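Local coordinates for protein alpha,alpha-trehalose-phosphate synthase (UDP-forming) (Burkholderia xenovorans, PDB 5V0T) that belongs to glycosyltransferase family 20 and has the two-domain architecture of the GT-B clan, at residues L249-E254 and L362-H367; G369-L374 and L380-Y385; L413-N416 and G422-E425. All coordinates share one frame; numbering follows the deposited sequence.

Interaction 1 (L249-E254 and L362-H367); sequences LAKAGE and LFRTAH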
ATOM      1  N   LEU A 249     -14.989  -3.759 -14.515  1.00 28.31           N
ATOM      2  CA  LEU A 249     -13.749  -4.240 -15.117  1.00 30.82           C
ATOM      3  C   LEU A 249     -13.602  -5.750 -14.963  1.00 32.44           C
ATOM      4  O   LEU A 249     -13.209  -6.445 -15.906  1.00 27.38           O
ATOM      5  CB  LEU A 249     -12.563  -3.518 -14.473  1.00 30.58           C
ATOM      6  CG  LEU A 249     -11.208  -3.477 -15.176  1.00 39.86           C
ATOM      7  CD1 LEU A 249     -11.329  -2.986 -16.636  1.00 35.07           C
ATOM      8  CD2 LEU A 249     -10.269  -2.592 -14.375  1.00 39.31           C
ATOM      9  N   ALA A 250     -13.889  -6.274 -13.771  1.00 29.46           N
ATOM     10  CA  ALA A 250     -13.796  -7.713 -13.549  1.00 25.67           C
ATOM     11  C   ALA A 250     -14.810  -8.459 -14.399  1.00 27.09           C
ATOM     12  O   ALA A 250     -14.522  -9.535 -14.940  1.00 29.89           O
ATOM     13  CB  ALA A 250     -14.025  -8.027 -12.072  1.00 23.55           C
ATOM     14  N   LYS A 251     -16.017  -7.915 -14.509  1.00 27.91           N
ATOM     15  CA  LYS A 251     -17.027  -8.564 -15.338  1.00 31.68           C
ATOM     16  C   LYS A 251     -16.643  -8.519 -16.813  1.00 31.33           C
ATOM     17  O   LYS A 251     -16.825  -9.503 -17.535  1.00 30.88           O
ATOM     18  CB  LYS A 251     -18.385  -7.912 -15.113  1.00 26.23           C
ATOM     19  CG  LYS A 251     -19.502  -8.512 -15.979  1.00 32.44           C
ATOM     20  CD  LYS A 251     -20.824  -7.827 -15.716  1.00 37.60           C
ATOM     21  CE  LYS A 251     -21.938  -8.430 -16.564  1.00 43.60           C
ATOM     22  NZ  LYS A 251     -23.234  -8.408 -15.838  1.00 52.08           N
ATOM     23  N   ALA A 252     -16.090  -7.396 -17.271  1.00 34.79           N
ATOM     24  CA  ALA A 252     -15.734  -7.260 -18.679  1.00 34.64           C
ATOM     25  C   ALA A 252     -14.683  -8.272 -19.113  1.00 37.75           C
ATOM     26  O   ALA A 252     -14.566  -8.548 -20.310  1.00 33.23           O
ATOM     27  CB  ALA A 252     -15.235  -5.843 -18.960  1.00 32.48           C
ATOM     28  N   GLY A 253     -13.920  -8.830 -18.179  1.00 34.73           N
ATOM     29  CA  GLY A 253     -12.942  -9.840 -18.519  1.00 32.40           C
ATOM     30  C   GLY A 253     -13.409 -11.270 -18.362  1.00 28.46           C
ATOM     31  O   GLY A 253     -12.590 -12.186 -18.482  1.00 28.33           O
ATOM     32  N   GLU A 254     -14.703 -11.499 -18.114  1.00 28.05           N
ATOM     33  CA  GLU A 254     -15.148 -12.834 -17.733  1.00 30.53           C
ATOM     34  C   GLU A 254     -15.022 -13.844 -18.875  1.00 36.07           C
ATOM     35  O   GLU A 254     -14.973 -15.049 -18.610  1.00 31.06           O
ATOM     36  CB  GLU A 254     -16.591 -12.779 -17.214  1.00 30.65           C
ATOM     37  CG  GLU A 254     -17.648 -12.515 -18.268  1.00 35.17           C
ATOM     38  CD  GLU A 254     -19.014 -12.156 -17.673  1.00 42.55           C
ATOM     39  OE1 GLU A 254     -19.276 -12.513 -16.505  1.00 45.55           O
ATOM     40  OE2 GLU A 254     -19.822 -11.506 -18.377  1.00 47.65           O
ATOM     41  N   LEU A 362      -9.497 -11.981 -12.818  1.00 20.81           N
ATOM     42  CA  LEU A 362      -9.149 -13.218 -12.117  1.00 24.70           C
ATOM     43  C   LEU A 362      -9.699 -13.234 -10.695  1.00 20.54           C
ATOM     44  O   LEU A 362     -10.152 -14.281 -10.213  1.00 19.09           O
ATOM     45  CB  LEU A 362      -7.628 -13.402 -12.096  1.00 24.32           C
ATOM     46  CG  LEU A 362      -6.993 -13.655 -13.472  1.00 23.75           C
ATOM     47  CD1 LEU A 362      -5.483 -13.637 -13.374  1.00 22.44           C
ATOM     48  CD2 LEU A 362      -7.471 -14.980 -14.031  1.00 20.01           C
ATOM     49  N   PHE A 363      -9.670 -12.090 -10.008  1.00 17.40           N
ATOM     50  CA  PHE A 363     -10.252 -12.011  -8.668  1.00 18.73           C
ATOM     51  C   PHE A 363     -11.677 -12.553  -8.664  1.00 16.87           C
ATOM     52  O   PHE A 363     -12.081 -13.266  -7.737  1.00 24.51           O
ATOM     53  CB  PHE A 363     -10.258 -10.560  -8.166  1.00 17.23           C
ATOM     54  CG  PHE A 363      -8.918 -10.046  -7.660  1.00 22.89           C
ATOM     55  CD1 PHE A 363      -7.970 -10.895  -7.132  1.00 20.04           C
ATOM     56  CD2 PHE A 363      -8.643  -8.676  -7.697  1.00 24.78           C
ATOM     57  CE1 PHE A 363      -6.751 -10.397  -6.657  1.00 24.82           C
ATOM     58  CE2 PHE A 363      -7.428  -8.164  -7.228  1.00 22.09           C
ATOM     59  CZ  PHE A 363      -6.482  -9.027  -6.707  1.00 22.22           C
ATOM     60  N   ARG A 364     -12.452 -12.220  -9.700  1.00 19.72           N
ATOM     61  CA  ARG A 364     -13.852 -12.624  -9.793  1.00 21.26           C
ATOM     62  C   ARG A 364     -14.019 -14.139  -9.911  1.00 24.87           C
ATOM     63  O   ARG A 364     -15.094 -14.656  -9.593  1.00 27.35           O
ATOM     64  CB  ARG A 364     -14.508 -11.912 -10.991  1.00 25.16           C
ATOM     65  CG  ARG A 364     -16.045 -12.022 -11.134  1.00 28.53           C
ATOM     66  CD  ARG A 364     -16.515 -11.071 -12.241  1.00 27.53           C
ATOM     67  NE  ARG A 364     -17.971 -10.982 -12.416  1.00 33.18           N
ATOM     68  CZ  ARG A 364     -18.738 -10.030 -11.881  1.00 34.18           C
ATOM     69  NH1 ARG A 364     -18.204  -9.081 -11.104  1.00 28.64           N
ATOM     70  NH2 ARG A 364     -20.045 -10.029 -12.111  1.00 33.69           N
ATOM     71  N   THR A 365     -12.989 -14.864 -10.345  1.00 22.99           N
ATOM     72  CA  THR A 365     -13.066 -16.318 -10.419  1.00 23.33           C
ATOM     73  C   THR A 365     -12.530 -17.023  -9.176  1.00 24.07           C
ATOM     74  O   THR A 365     -12.606 -18.249  -9.109  1.00 25.18           O
ATOM     75  CB  THR A 365     -12.288 -16.839 -11.635  1.00 24.14           C
ATOM     76  OG1 THR A 365     -10.895 -16.865 -11.315  1.00 22.52           O
ATOM     77  CG2 THR A 365     -12.494 -15.942 -12.841  1.00 24.62           C
ATOM     78  N   ALA A 366     -11.976 -16.294  -8.208  1.00 21.85           N
ATOM     79  CA  ALA A 366     -11.300 -16.896  -7.064  1.00 18.61           C
ATOM     80  C   ALA A 366     -12.271 -17.069  -5.897  1.00 16.38           C
ATOM     81  O   ALA A 366     -12.840 -16.088  -5.402  1.00 19.25           O
ATOM     82  CB  ALA A 366     -10.108 -16.033  -6.641  1.00 17.72           C
ATOM     83  N   HIS A 367     -12.435 -18.318  -5.446  1.00 18.10           N
ATOM     84  CA  HIS A 367     -13.309 -18.611  -4.309  1.00 21.00           C
ATOM     85  C   HIS A 367     -12.824 -17.944  -3.032  1.00 19.88           C
ATOM     86  O   HIS A 367     -13.633 -17.637  -2.142  1.00 16.77           O
ATOM     87  CB  HIS A 367     -13.386 -20.125  -4.102  1.00 20.34           C
ATOM     88  CG  HIS A 367     -13.896 -20.846  -5.298  1.00 24.30           C
ATOM     89  ND1 HIS A 367     -13.103 -21.117  -6.392  1.00 24.36           N
ATOM     90  CD2 HIS A 367     -15.134 -21.304  -5.601  1.00 24.89           C
ATOM     91  CE1 HIS A 367     -13.831 -21.719  -7.316  1.00 26.30           C
ATOM     92  NE2 HIS A 367     -15.064 -21.845  -6.860  1.00 24.84           N
TER
HETATM   93  O   HOH W   1     -18.257 -13.097 -14.140  1.00 36.58           O
HETATM   94  O   HOH W   2     -21.251 -11.536 -14.420  1.00 39.63           O
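A250 and K251, near the C-terminal end of helix 243-252, form a bed for the side chain of R364, which springs from the type I beta turn F363-A366. The contact sits on the Rossmann-like domain of the GT-B fold, where the chain passes from helix 356-363 towards strand 368-371 of the six-stranded parallel sheet.

The apolar part is carried by the arm of the arginine. A chi1 of -170° swings CG of R364 away from the backbone N, and the chain stays extended to NE, which draws the methylenes across A250. CB of A250 lies 3.9 Å from R364 CD, and A250 O approaches the same CD at 3.7 Å. Beyond that point the guanidinium settles on K251, whose CB sits over the centre of one face, 3.9 Å from R364 CZ. The two long side chains then run alongside each other in the same direction, with K251 NZ 5.2 Å from R364 NH2.

The polar part is mediated by water. E254 OE1 is 4.6 Å from R364 NE, too far for a salt bridge. Water 1 fills the interval in the plane of the guanidinium, donating to E254 OE1 at 2.6 Å and accepting from R364 NE at 2.7 Å. Water 2 makes a second bridge, from E254 OE1 to NH2. NH1 turns to A388 O of helix 380-388, so all three nitrogens of the arginine are engaged, and rotation of the group should be restricted.

The turn that bears R364 has its own internal fastening: L362 O accepts from both the backbone N and the hydroxyl of T365, with OG1 2.9 Å from that oxygen, in the carbonyl plane on a lone pair.

Interaction 2 (G369-L374 and L380-Y385); sequences GYVTPL and LVAKEY. With UDP (uridine-5'-diphosphate), chain I.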
ATOM      1  N   GLY A 369     -10.066 -14.858  -1.619  1.00 15.32           N
ATOM      2  CA  GLY A 369      -9.047 -13.819  -1.707  1.00 13.12           C
ATOM      3  C   GLY A 369      -8.219 -13.843  -0.436  1.00 15.21           C
ATOM      4  O   GLY A 369      -8.742 -13.638   0.664  1.00 17.26           O
ATOM      5  N   TYR A 370      -6.927 -14.081  -0.590  1.00 16.85           N
ATOM      6  CA  TYR A 370      -6.043 -14.462   0.520  1.00 12.54           C
ATOM      7  C   TYR A 370      -5.032 -13.319   0.705  1.00 13.93           C
ATOM      8  O   TYR A 370      -4.040 -13.234  -0.026  1.00 16.92           O
ATOM      9  CB  TYR A 370      -5.379 -15.800   0.173  1.00 15.13           C
ATOM     10  CG  TYR A 370      -4.686 -16.577   1.269  1.00 17.45           C
ATOM     11  CD1 TYR A 370      -4.911 -16.321   2.629  1.00 16.02           C
ATOM     12  CD2 TYR A 370      -3.795 -17.596   0.929  1.00 16.41           C
ATOM     13  CE1 TYR A 370      -4.259 -17.066   3.607  1.00 15.88           C
ATOM     14  CE2 TYR A 370      -3.152 -18.331   1.882  1.00 17.68           C
ATOM     15  CZ  TYR A 370      -3.376 -18.067   3.218  1.00 18.02           C
ATOM     16  OH  TYR A 370      -2.700 -18.815   4.149  1.00 17.10           O
ATOM     17  N   VAL A 371      -5.296 -12.453   1.683  1.00 16.53           N
ATOM     18  CA  VAL A 371      -4.591 -11.186   1.877  1.00 17.92           C
ATOM     19  C   VAL A 371      -4.152 -11.117   3.341  1.00 16.39           C
ATOM     20  O   VAL A 371      -4.922 -10.678   4.200  1.00 15.64           O
ATOM     21  CB  VAL A 371      -5.480  -9.988   1.506  1.00 17.74           C
ATOM     22  CG1 VAL A 371      -4.706  -8.671   1.605  1.00 17.22           C
ATOM     23  CG2 VAL A 371      -6.105 -10.173   0.084  1.00 12.89           C
ATOM     24  N   THR A 372      -2.915 -11.523   3.640  1.00 16.18           N
ATOM     25  CA  THR A 372      -2.495 -11.684   5.040  1.00 15.52           C
ATOM     26  C   THR A 372      -1.180 -10.975   5.376  1.00 19.36           C
ATOM     27  O   THR A 372      -0.299 -11.553   6.014  1.00 16.60           O
ATOM     28  CB  THR A 372      -2.401 -13.166   5.405  1.00 20.98           C
ATOM     29  OG1 THR A 372      -1.330 -13.779   4.684  1.00 23.36           O
ATOM     30  CG2 THR A 372      -3.689 -13.893   5.072  1.00 24.71           C
ATOM     31  N   PRO A 373      -1.048  -9.689   5.042  1.00 19.63           N
ATOM     32  CA  PRO A 373       0.212  -8.992   5.338  1.00 20.93           C
ATOM     33  C   PRO A 373       0.480  -8.942   6.836  1.00 15.74           C
ATOM     34  O   PRO A 373      -0.439  -8.845   7.658  1.00 13.99           O
ATOM     35  CB  PRO A 373      -0.011  -7.586   4.758  1.00 13.06           C
ATOM     36  CG  PRO A 373      -1.495  -7.406   4.811  1.00 15.48           C
ATOM     37  CD  PRO A 373      -2.086  -8.767   4.546  1.00 14.11           C
ATOM     38  N   LEU A 374       1.768  -9.017   7.189  1.00 14.31           N
ATOM     39  CA  LEU A 374       2.165  -8.841   8.587  1.00 14.11           C
ATOM     40  C   LEU A 374       1.847  -7.432   9.076  1.00 16.07           C
ATOM     41  O   LEU A 374       1.451  -7.238  10.234  1.00 14.58           O
ATOM     42  CB  LEU A 374       3.657  -9.140   8.751  1.00 14.16           C
ATOM     43  CG  LEU A 374       3.984 -10.603   8.394  1.00 22.64           C
ATOM     44  CD1 LEU A 374       5.484 -10.858   8.292  1.00 24.99           C
ATOM     45  CD2 LEU A 374       3.359 -11.559   9.411  1.00 29.25           C
ATOM     46  N   LEU A 380      -4.839  -2.248  -0.923  1.00 20.30           N
ATOM     47  CA  LEU A 380      -5.871  -2.056  -1.935  1.00 16.62           C
ATOM     48  C   LEU A 380      -6.320  -3.382  -2.545  1.00 19.75           C
ATOM     49  O   LEU A 380      -7.474  -3.502  -2.971  1.00 19.01           O
ATOM     50  CB  LEU A 380      -5.363  -1.120  -3.032  1.00 16.29           C
ATOM     51  CG  LEU A 380      -5.138   0.349  -2.667  1.00 20.85           C
ATOM     52  CD1 LEU A 380      -4.803   1.123  -3.933  1.00 22.46           C
ATOM     53  CD2 LEU A 380      -6.346   0.947  -1.990  1.00 19.37           C
ATOM     54  N   VAL A 381      -5.437  -4.383  -2.581  1.00 18.93           N
ATOM     55  CA  VAL A 381      -5.801  -5.666  -3.171  1.00 17.87           C
ATOM     56  C   VAL A 381      -7.005  -6.258  -2.449  1.00 17.08           C
ATOM     57  O   VAL A 381      -7.900  -6.827  -3.074  1.00 18.89           O
ATOM     58  CB  VAL A 381      -4.595  -6.625  -3.165  1.00 15.14           C
ATOM     59  CG1 VAL A 381      -5.055  -8.113  -3.198  1.00 15.13           C
ATOM     60  CG2 VAL A 381      -3.648  -6.309  -4.354  1.00 13.62           C
ATOM     61  N   ALA A 382      -7.059  -6.111  -1.127  1.00 17.74           N
ATOM     62  CA  ALA A 382      -8.223  -6.605  -0.389  1.00 18.22           C
ATOM     63  C   ALA A 382      -9.506  -5.930  -0.868  1.00 18.39           C
ATOM     64  O   ALA A 382     -10.540  -6.589  -1.043  1.00 17.51           O
ATOM     65  CB  ALA A 382      -8.033  -6.382   1.117  1.00 18.00           C
ATOM     66  N   LYS A 383      -9.465  -4.601  -1.057  1.00 13.95           N
ATOM     67  CA  LYS A 383     -10.655  -3.878  -1.488  1.00 16.38           C
ATOM     68  C   LYS A 383     -11.002  -4.210  -2.933  1.00 18.29           C
ATOM     69  O   LYS A 383     -12.184  -4.319  -3.286  1.00 20.06           O
ATOM     70  CB  LYS A 383     -10.457  -2.369  -1.303  1.00 15.64           C
ATOM     71  CG  LYS A 383     -10.266  -1.989   0.172  1.00 19.28           C
ATOM     72  CD  LYS A 383     -10.307  -0.483   0.397  1.00 21.57           C
ATOM     73  CE  LYS A 383     -10.303  -0.158   1.889  1.00 20.07           C
ATOM     74  NZ  LYS A 383     -10.441   1.312   2.108  1.00 20.37           N
ATOM     75  N   GLU A 384      -9.978  -4.390  -3.775  1.00 18.04           N
ATOM     76  CA  GLU A 384     -10.184  -4.792  -5.163  1.00 21.34           C
ATOM     77  C   GLU A 384     -10.755  -6.203  -5.268  1.00 22.67           C
ATOM     78  O   GLU A 384     -11.629  -6.458  -6.109  1.00 17.99           O
ATOM     79  CB  GLU A 384      -8.861  -4.687  -5.930  1.00 21.07           C
ATOM     80  CG  GLU A 384      -8.359  -3.234  -6.087  1.00 21.11           C
ATOM     81  CD  GLU A 384      -6.919  -3.144  -6.604  1.00 23.33           C
ATOM     82  OE1 GLU A 384      -6.422  -2.016  -6.776  1.00 24.35           O
ATOM     83  OE2 GLU A 384      -6.282  -4.192  -6.834  1.00 22.39           O
ATOM     84  N   TYR A 385     -10.252  -7.145  -4.458  1.00 19.64           N
ATOM     85  CA  TYR A 385     -10.795  -8.503  -4.493  1.00 19.83           C
ATOM     86  C   TYR A 385     -12.292  -8.495  -4.200  1.00 22.15           C
ATOM     87  O   TYR A 385     -13.086  -9.099  -4.929  1.00 20.00           O
ATOM     88  CB  TYR A 385     -10.062  -9.431  -3.504  1.00 15.28           C
ATOM     89  CG  TYR A 385     -10.755 -10.767  -3.406  1.00 16.60           C
ATOM     90  CD1 TYR A 385     -10.525 -11.759  -4.354  1.00 17.43           C
ATOM     91  CD2 TYR A 385     -11.702 -11.016  -2.404  1.00 14.78           C
ATOM     92  CE1 TYR A 385     -11.214 -12.983  -4.309  1.00 18.15           C
ATOM     93  CE2 TYR A 385     -12.399 -12.233  -2.358  1.00 17.44           C
ATOM     94  CZ  TYR A 385     -12.136 -13.210  -3.305  1.00 20.41           C
ATOM     95  OH  TYR A 385     -12.807 -14.414  -3.258  1.00 22.29           O
TER
HETATM   96  N1  UDP I 501      -1.010  -4.450  -8.773  1.00 19.72           N
HETATM   97  C2  UDP I 501      -0.929  -4.396 -10.156  1.00 23.93           C
HETATM   98  N3  UDP I 501      -0.228  -5.413 -10.737  1.00 19.29           N
HETATM   99  C4  UDP I 501       0.387  -6.465 -10.094  1.00 20.79           C
HETATM  100  C5  UDP I 501       0.256  -6.459  -8.661  1.00 17.22           C
HETATM  101  C6  UDP I 501      -0.435  -5.478  -8.061  1.00 23.47           C
HETATM  102  O2  UDP I 501      -1.431  -3.503 -10.816  1.00 22.35           O
HETATM  103  O4  UDP I 501       0.984  -7.316 -10.765  1.00 23.30           O
HETATM  104  C1' UDP I 501      -1.761  -3.385  -8.100  1.00 17.50           C
HETATM  105  C2' UDP I 501      -2.971  -3.892  -7.318  1.00 16.98           C
HETATM  106  O2' UDP I 501      -4.085  -4.017  -8.186  1.00 21.07           O
HETATM  107  C3' UDP I 501      -3.138  -2.775  -6.286  1.00 20.29           C
HETATM  108  C4' UDP I 501      -1.689  -2.360  -6.005  1.00 19.23           C
HETATM  109  O4' UDP I 501      -0.916  -2.780  -7.150  1.00 18.00           O
HETATM  110  O3' UDP I 501      -3.862  -1.658  -6.793  1.00 17.02           O
HETATM  111  C5' UDP I 501      -1.085  -2.929  -4.749  1.00 16.17           C
HETATM  112  O5' UDP I 501      -1.507  -2.093  -3.654  1.00 17.98           O
HETATM  113  PA  UDP I 501      -1.604  -2.655  -2.178  1.00 17.27           P
HETATM  114  O1A UDP I 501      -2.319  -3.990  -2.148  1.00 18.00           O
HETATM  115  O2A UDP I 501      -2.202  -1.581  -1.348  1.00 14.97           O
HETATM  116  O3A UDP I 501      -0.114  -2.942  -1.738  1.00 18.41           O
HETATM  117  PB  UDP I 501       1.281  -2.222  -1.956  1.00 19.22           P
HETATM  118  O1B UDP I 501       0.920  -0.735  -2.018  1.00 20.19           O
HETATM  119  O2B UDP I 501       2.026  -2.521  -0.638  1.00 16.73           O
HETATM  120  O3B UDP I 501       1.975  -2.726  -3.167  1.00 17.55           O
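The ring of Y385 takes the backbone of G369 over one face: G369 CA stands 3.4 Å from the ring centroid, 10° off the normal, a CH-pi contact. G369 N lies over the same face towards the phenol end, 3.1 Å from Y385 CZ. At the rim the hydroxyl bonds to A366 O, which fixes the ring's far end. Because G369 has no side chain, strand and ring meet directly.

A second flat group, the carboxylate of E384, turns both oxygens to the ribose of UDP. O3' donates to E384 OE1 and O2' to OE2, each at 2.6 Å, a two-pronged grip on the diol. R356 holds OE1 through a salt bridge.

Between these ends, V371 joins strand 368-371 to helix 380-388, the first two elements of a beta-alpha-beta unit that continues into strand 396-400. With CG1 anti to the backbone N (chi1 -176°), V371 splits its methyls: CG1 touches A382 CB at 4.1 Å, while CG2 meets V381 CG1 at 4.0 Å.

Near the start of the helix, L380 N gives UDP O2A an almost straight bond of 2.8 Å, and V381 N reaches O1A at 3.2 Å. Backbone amides thus receive the alpha-phosphate, and the helix dipole would be expected to favour its negative charge.

Interaction 3 (L413-N416 and G422-E425); sequences LIVN and GMAE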
ATOM      1  N   LEU A 413     -13.033 -12.599   6.773  1.00 19.23           N
ATOM      2  CA  LEU A 413     -12.548 -13.480   7.829  1.00 22.30           C
ATOM      3  C   LEU A 413     -11.201 -12.932   8.284  1.00 21.84           C
ATOM      4  O   LEU A 413     -10.202 -13.051   7.566  1.00 20.89           O
ATOM      5  CB  LEU A 413     -12.427 -14.923   7.345  1.00 22.36           C
ATOM      6  CG  LEU A 413     -13.712 -15.643   6.914  1.00 24.71           C
ATOM      7  CD1 LEU A 413     -13.374 -16.974   6.207  1.00 19.78           C
ATOM      8  CD2 LEU A 413     -14.661 -15.880   8.105  1.00 27.08           C
ATOM      9  N   ILE A 414     -11.184 -12.328   9.470  1.00 21.65           N
ATOM     10  CA  ILE A 414      -9.994 -11.661  10.005  1.00 19.86           C
ATOM     11  C   ILE A 414      -9.107 -12.696  10.673  1.00 21.18           C
ATOM     12  O   ILE A 414      -9.588 -13.517  11.465  1.00 22.26           O
ATOM     13  CB  ILE A 414     -10.390 -10.559  11.005  1.00 22.28           C
ATOM     14  CG1 ILE A 414     -11.364  -9.578  10.367  1.00 25.01           C
ATOM     15  CG2 ILE A 414      -9.150  -9.790  11.457  1.00 20.12           C
ATOM     16  CD1 ILE A 414     -10.789  -8.899   9.175  1.00 24.49           C
ATOM     17  N   VAL A 415      -7.808 -12.665  10.361  1.00 19.42           N
ATOM     18  CA  VAL A 415      -6.866 -13.637  10.888  1.00 15.45           C
ATOM     19  C   VAL A 415      -5.634 -12.914  11.407  1.00 21.93           C
ATOM     20  O   VAL A 415      -5.325 -11.791  11.009  1.00 17.84           O
ATOM     21  CB  VAL A 415      -6.454 -14.690   9.835  1.00 15.56           C
ATOM     22  CG1 VAL A 415      -7.679 -15.478   9.361  1.00 16.68           C
ATOM     23  CG2 VAL A 415      -5.785 -14.029   8.671  1.00 15.81           C
ATOM     24  N   ASN A 416      -4.938 -13.580  12.316  1.00 16.57           N
ATOM     25  CA  ASN A 416      -3.603 -13.163  12.714  1.00 16.63           C
ATOM     26  C   ASN A 416      -2.610 -13.989  11.917  1.00 20.40           C
ATOM     27  O   ASN A 416      -2.583 -15.220  12.079  1.00 23.02           O
ATOM     28  CB  ASN A 416      -3.396 -13.367  14.210  1.00 23.02           C
ATOM     29  CG  ASN A 416      -2.074 -12.783  14.706  1.00 26.55           C
ATOM     30  OD1 ASN A 416      -1.046 -12.876  14.038  1.00 25.37           O
ATOM     31  ND2 ASN A 416      -2.110 -12.161  15.863  1.00 21.48           N
ATOM     32  N   GLY A 422      -4.770 -20.857  12.728  1.00 23.46           N
ATOM     33  CA  GLY A 422      -5.877 -19.938  12.521  1.00 23.51           C
ATOM     34  C   GLY A 422      -6.067 -19.564  11.063  1.00 25.82           C
ATOM     35  O   GLY A 422      -7.195 -19.492  10.570  1.00 19.42           O
ATOM     36  N   MET A 423      -4.970 -19.329  10.348  1.00 18.32           N
ATOM     37  CA  MET A 423      -5.112 -19.001   8.937  1.00 15.76           C
ATOM     38  C   MET A 423      -5.603 -20.198   8.139  1.00 17.97           C
ATOM     39  O   MET A 423      -6.458 -20.042   7.263  1.00 20.19           O
ATOM     40  CB  MET A 423      -3.799 -18.465   8.379  1.00 17.72           C
ATOM     41  CG  MET A 423      -3.516 -17.060   8.885  1.00 22.18           C
ATOM     42  SD  MET A 423      -2.619 -16.103   7.673  1.00 23.73           S
ATOM     43  CE  MET A 423      -1.081 -17.003   7.557  1.00 25.64           C
ATOM     44  N   ALA A 424      -5.111 -21.404   8.449  1.00 18.83           N
ATOM     45  CA  ALA A 424      -5.592 -22.593   7.747  1.00 19.14           C
ATOM     46  C   ALA A 424      -7.070 -22.831   8.022  1.00 18.99           C
ATOM     47  O   ALA A 424      -7.818 -23.246   7.127  1.00 19.06           O
ATOM     48  CB  ALA A 424      -4.777 -23.826   8.160  1.00 17.84           C
ATOM     49  N   GLU A 425      -7.503 -22.609   9.267  1.00 20.80           N
ATOM     50  CA  GLU A 425      -8.921 -22.769   9.584  1.00 18.72           C
ATOM     51  C   GLU A 425      -9.760 -21.743   8.836  1.00 22.29           C
ATOM     52  O   GLU A 425     -10.880 -22.046   8.402  1.00 21.72           O
ATOM     53  CB  GLU A 425      -9.134 -22.651  11.090  1.00 22.86           C
ATOM     54  CG  GLU A 425      -8.603 -23.847  11.839  1.00 27.72           C
ATOM     55  CD  GLU A 425      -8.365 -23.565  13.308  1.00 37.77           C
ATOM     56  OE1 GLU A 425      -7.913 -24.493  13.996  1.00 40.05           O
ATOM     57  OE2 GLU A 425      -8.620 -22.430  13.773  1.00 40.90           O
TER
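V415 and M423 meet at about a right angle, methyl against thioether chain. CG2 of V415 is the methyl that touches, 3.8 Å from M423 CG and 3.9 Å from M423 SD. With CG1 anti to the carbonyl carbon (chi1 -61°), CG2 falls between the backbone N and the carbonyl carbon and is turned to the methionine. M423 bends at both chi2 and chi3, and its CG also comes within 3.8 Å of N416 O. The other valine methyl, CG1, looks towards G422 O at 4.2 Å.

One shell out, the sheet sets the valine: strand 413-415 is the outermost strand on its side, and V415 is backbone-bonded to L399 and R401. Its side chain also packs on V398 and on A426, one helical turn beyond G422. M423 reaches further, to E286 and A290 of helix 284-297. The link between strand and helix 420-432 has its own polar ties, N416 OD1 to V418 N and D419 OD1 to G422 N.

Across the pair itself the contact is van der Waals. Its specificity probably rests on shape, with the strand's backbone bonds and the side-chain oxygens of N416 and D419 positioning the two partners.

From the N terminus, interaction 1 comes first and closes the widest loop: between its segments run strands 270-275, 305-310 and 347-350 with their helices. Interactions 2 and 3 each close a short connection, strand to following helix, with five residues between their segments. The three follow in series along the chain; none nests or crosses another. Interactions 1 and 2 join where F363 CZ packs 3.9 Å from V381 CG1, tying helix 356-363 to helix 380-388, which carries part of the UDP pocket. Interactions 2 and 3 meet at T372 CG2, 3.6 Å from M423 SD, where the end of strand 368-371 meets helix 420-432. Interactions 1 and 3 stay apart, linked through interaction 2.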